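Local coordinates for chitinase (Thermococcus chitonophagus, PDB 5XSW), which probably hydrolyses internal glycosidic bonds of chitin as an endochitinase, at residues Ala262-Ile267 and Pro470-Asp476. Numbering follows the deposited sequence.
Sequences AYYPDI and PRPTGDD
The Tyr-264 ring runs alongside Pro-472, both side chains heading the same way. The CE1 atom of Tyr-264 is 3.6 Å from Pro-472 N, and its CZ packs on Pro-472 CB. Pro-470 O sits at the edge of the Tyr-264 ring, in its plane. A water joins this oxygen to the phenol: it donates to Pro-470 O and lies 2.7 Å from Tyr-264 OH. A second water accepts from Asp-266 N and donates to Asp-266 OD2 and Arg-471 O.

Asp-266 and the Pro-470 ring pass antiparallel, with Pro-470 CB 3.7 Å from Asp-266 CB. Ile-267 lies across the ring. Asp-266 OD1 turns to Tyr-26 and Asn-29, so both carboxylate oxygens have polar partners. Between the backbones, Thr-473 N donates to Tyr-263 O at 2.9 Å. Pro-472 CA adds a CH...O contact to the same oxygen. With OG1 anti to the backbone N (chi1 -170°), the CG2 methyl of Thr-473 is left to meet Pro-265 CG at 3.8 Å.

Asp-476 meets the Tyr-263 ring through its CB, at the ring edge near CE1. Its carboxylate plane is turned 66° from the ring. OD1 forms a salt bridge with Lys-261 of the second subunit, so this end of the contact reaches the dimer interface.

This is buried loop packing where the helical part meets the N-terminal beta region. Helix 288-311 lies against Tyr-263 and Tyr-264. Trp-28, Asn-29, Trp-31 and strand 32-41 back Pro-265, Asp-266, Pro-470, Arg-471 and Thr-473. The exit of helix 254-263 is joined to the proline-rich lead-in of helix 475-482, with Gly-474 at its N-cap.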
loop_
_atom_site.group_PDB
_atom_site.type_symbol
_atom_site.label_atom_id
_atom_site.label_comp_id
_atom_site.label_asym_id
_atom_site.label_seq_id
_atom_site.Cartn_x
_atom_site.Cartn_y
_atom_site.Cartn_z
ATOM N N ALA A 262 -3.198 -3.992 6.264
ATOM C CA ALA A 262 -2.301 -3.834 7.431
ATOM C C ALA A 262 -3.010 -3.089 8.594
ATOM O O ALA A 262 -2.858 -3.424 9.763
ATOM C CB ALA A 262 -1.007 -3.044 7.034
ATOM N N TYR A 263 -3.800 -2.089 8.239
ATOM C CA TYR A 263 -4.445 -1.237 9.260
ATOM C C TYR A 263 -5.594 -1.966 9.943
ATOM O O TYR A 263 -5.978 -1.656 11.087
ATOM C CB TYR A 263 -4.985 0.054 8.642
ATOM C CG TYR A 263 -3.965 1.039 8.133
ATOM C CD1 TYR A 263 -2.612 0.886 8.388
ATOM C CD2 TYR A 263 -4.380 2.132 7.359
ATOM C CE1 TYR A 263 -1.668 1.803 7.887
ATOM C CE2 TYR A 263 -3.473 3.065 6.897
ATOM C CZ TYR A 263 -2.120 2.895 7.170
ATOM O OH TYR A 263 -1.264 3.837 6.677
ATOM N N TYR A 264 -6.168 -2.929 9.240
ATOM C CA TYR A 264 -7.381 -3.556 9.730
ATOM C C TYR A 264 -7.272 -5.067 9.817
ATOM O O TYR A 264 -7.990 -5.806 9.131
ATOM C CB TYR A 264 -8.556 -3.142 8.842
ATOM C CG TYR A 264 -9.014 -1.706 9.081
ATOM C CD1 TYR A 264 -9.659 -1.356 10.291
ATOM C CD2 TYR A 264 -8.818 -0.718 8.128
ATOM C CE1 TYR A 264 -10.112 -0.047 10.540
ATOM C CE2 TYR A 264 -9.241 0.647 8.385
ATOM C CZ TYR A 264 -9.909 0.934 9.601
ATOM O OH TYR A 264 -10.377 2.191 9.830
ATOM N N PRO A 265 -6.423 -5.542 10.714
ATOM C CA PRO A 265 -6.387 -6.997 10.945
ATOM C C PRO A 265 -7.727 -7.550 11.424
ATOM O O PRO A 265 -7.972 -8.734 11.183
ATOM C CB PRO A 265 -5.294 -7.164 12.033
ATOM C CG PRO A 265 -5.177 -5.832 12.671
ATOM C CD PRO A 265 -5.516 -4.793 11.607
ATOM N N ASP A 266 -8.600 -6.740 12.056
ATOM C CA ASP A 266 -9.909 -7.265 12.467
ATOM C C ASP A 266 -10.847 -7.441 11.304
ATOM O O ASP A 266 -11.784 -8.214 11.399
ATOM C CB ASP A 266 -10.578 -6.345 13.504
ATOM C CG ASP A 266 -9.768 -6.321 14.802
ATOM O OD1 ASP A 266 -9.837 -7.339 15.531
ATOM O OD2 ASP A 266 -9.029 -5.339 15.055
ATOM N N ILE A 267 -10.639 -6.696 10.221
ATOM C CA ILE A 267 -11.555 -6.821 9.067
ATOM C C ILE A 267 -11.024 -7.837 7.994
ATOM O O ILE A 267 -11.786 -8.632 7.465
ATOM C CB ILE A 267 -11.785 -5.437 8.390
ATOM C CG1 ILE A 267 -12.484 -4.486 9.385
ATOM C CG2 ILE A 267 -12.689 -5.572 7.131
ATOM C CD1 ILE A 267 -12.563 -3.009 8.872
ATOM N N PRO A 470 -13.932 -1.646 14.286
ATOM C CA PRO A 470 -12.704 -1.812 15.064
ATOM C C PRO A 470 -11.781 -0.621 14.841
ATOM O O PRO A 470 -11.954 0.075 13.831
ATOM C CB PRO A 470 -12.101 -3.128 14.499
ATOM C CG PRO A 470 -12.511 -3.087 13.040
ATOM C CD PRO A 470 -13.907 -2.424 13.019
ATOM N N ARG A 471 -10.831 -0.378 15.740
ATOM C CA ARG A 471 -9.800 0.636 15.486
ATOM C C ARG A 471 -8.801 0.159 14.412
ATOM O O ARG A 471 -8.425 -1.020 14.414
ATOM C CB ARG A 471 -8.999 0.953 16.755
ATOM C CG ARG A 471 -9.877 1.377 17.969
ATOM C CD ARG A 471 -8.971 1.738 19.194
ATOM N NE ARG A 471 -8.587 0.469 19.746
ATOM C CZ ARG A 471 -9.323 -0.216 20.600
ATOM N NH1 ARG A 471 -10.430 0.309 21.099
ATOM N NH2 ARG A 471 -8.928 -1.412 20.977
ATOM N N PRO A 472 -8.382 1.068 13.525
ATOM C CA PRO A 472 -7.174 0.826 12.728
ATOM C C PRO A 472 -6.020 0.668 13.698
ATOM O O PRO A 472 -5.982 1.355 14.741
ATOM C CB PRO A 472 -7.014 2.107 11.881
ATOM C CG PRO A 472 -7.794 3.200 12.718
ATOM C CD PRO A 472 -8.911 2.439 13.363
ATOM N N THR A 473 -5.079 -0.220 13.392
ATOM C CA THR A 473 -4.032 -0.504 14.366
ATOM C C THR A 473 -2.815 -1.167 13.705
ATOM O O THR A 473 -2.827 -1.366 12.481
ATOM C CB THR A 473 -4.610 -1.406 15.518
ATOM O OG1 THR A 473 -3.665 -1.500 16.590
ATOM C CG2 THR A 473 -4.980 -2.798 15.008
ATOM N N GLY A 474 -1.773 -1.470 14.498
ATOM C CA GLY A 474 -0.568 -2.140 14.007
ATOM C C GLY A 474 0.570 -1.183 13.712
ATOM O O GLY A 474 0.418 0.042 13.812
ATOM N N ASP A 475 1.708 -1.726 13.289
ATOM C CA ASP A 475 2.924 -0.906 13.179
ATOM C C ASP A 475 2.838 0.178 12.137
ATOM O O ASP A 475 3.239 1.318 12.385
ATOM C CB ASP A 475 4.160 -1.779 12.844
ATOM C CG ASP A 475 4.592 -2.642 13.994
ATOM O OD1 ASP A 475 3.793 -3.411 14.525
ATOM O OD2 ASP A 475 5.749 -2.547 14.393
ATOM N N ASP A 476 2.369 -0.177 10.932
ATOM C CA ASP A 476 2.274 0.817 9.861
ATOM C C ASP A 476 1.327 1.991 10.296
ATOM O O ASP A 476 1.610 3.111 10.045
ATOM C CB ASP A 476 1.710 0.194 8.559
ATOM C CG ASP A 476 2.697 -0.852 7.910
ATOM O OD1 ASP A 476 3.889 -0.666 8.136
ATOM O OD2 ASP A 476 2.250 -1.820 7.238
HETATM O O HOH W 1 -12.137 2.169 11.823
HETATM O O HOH W 2 -8.497 -3.597 13.004
#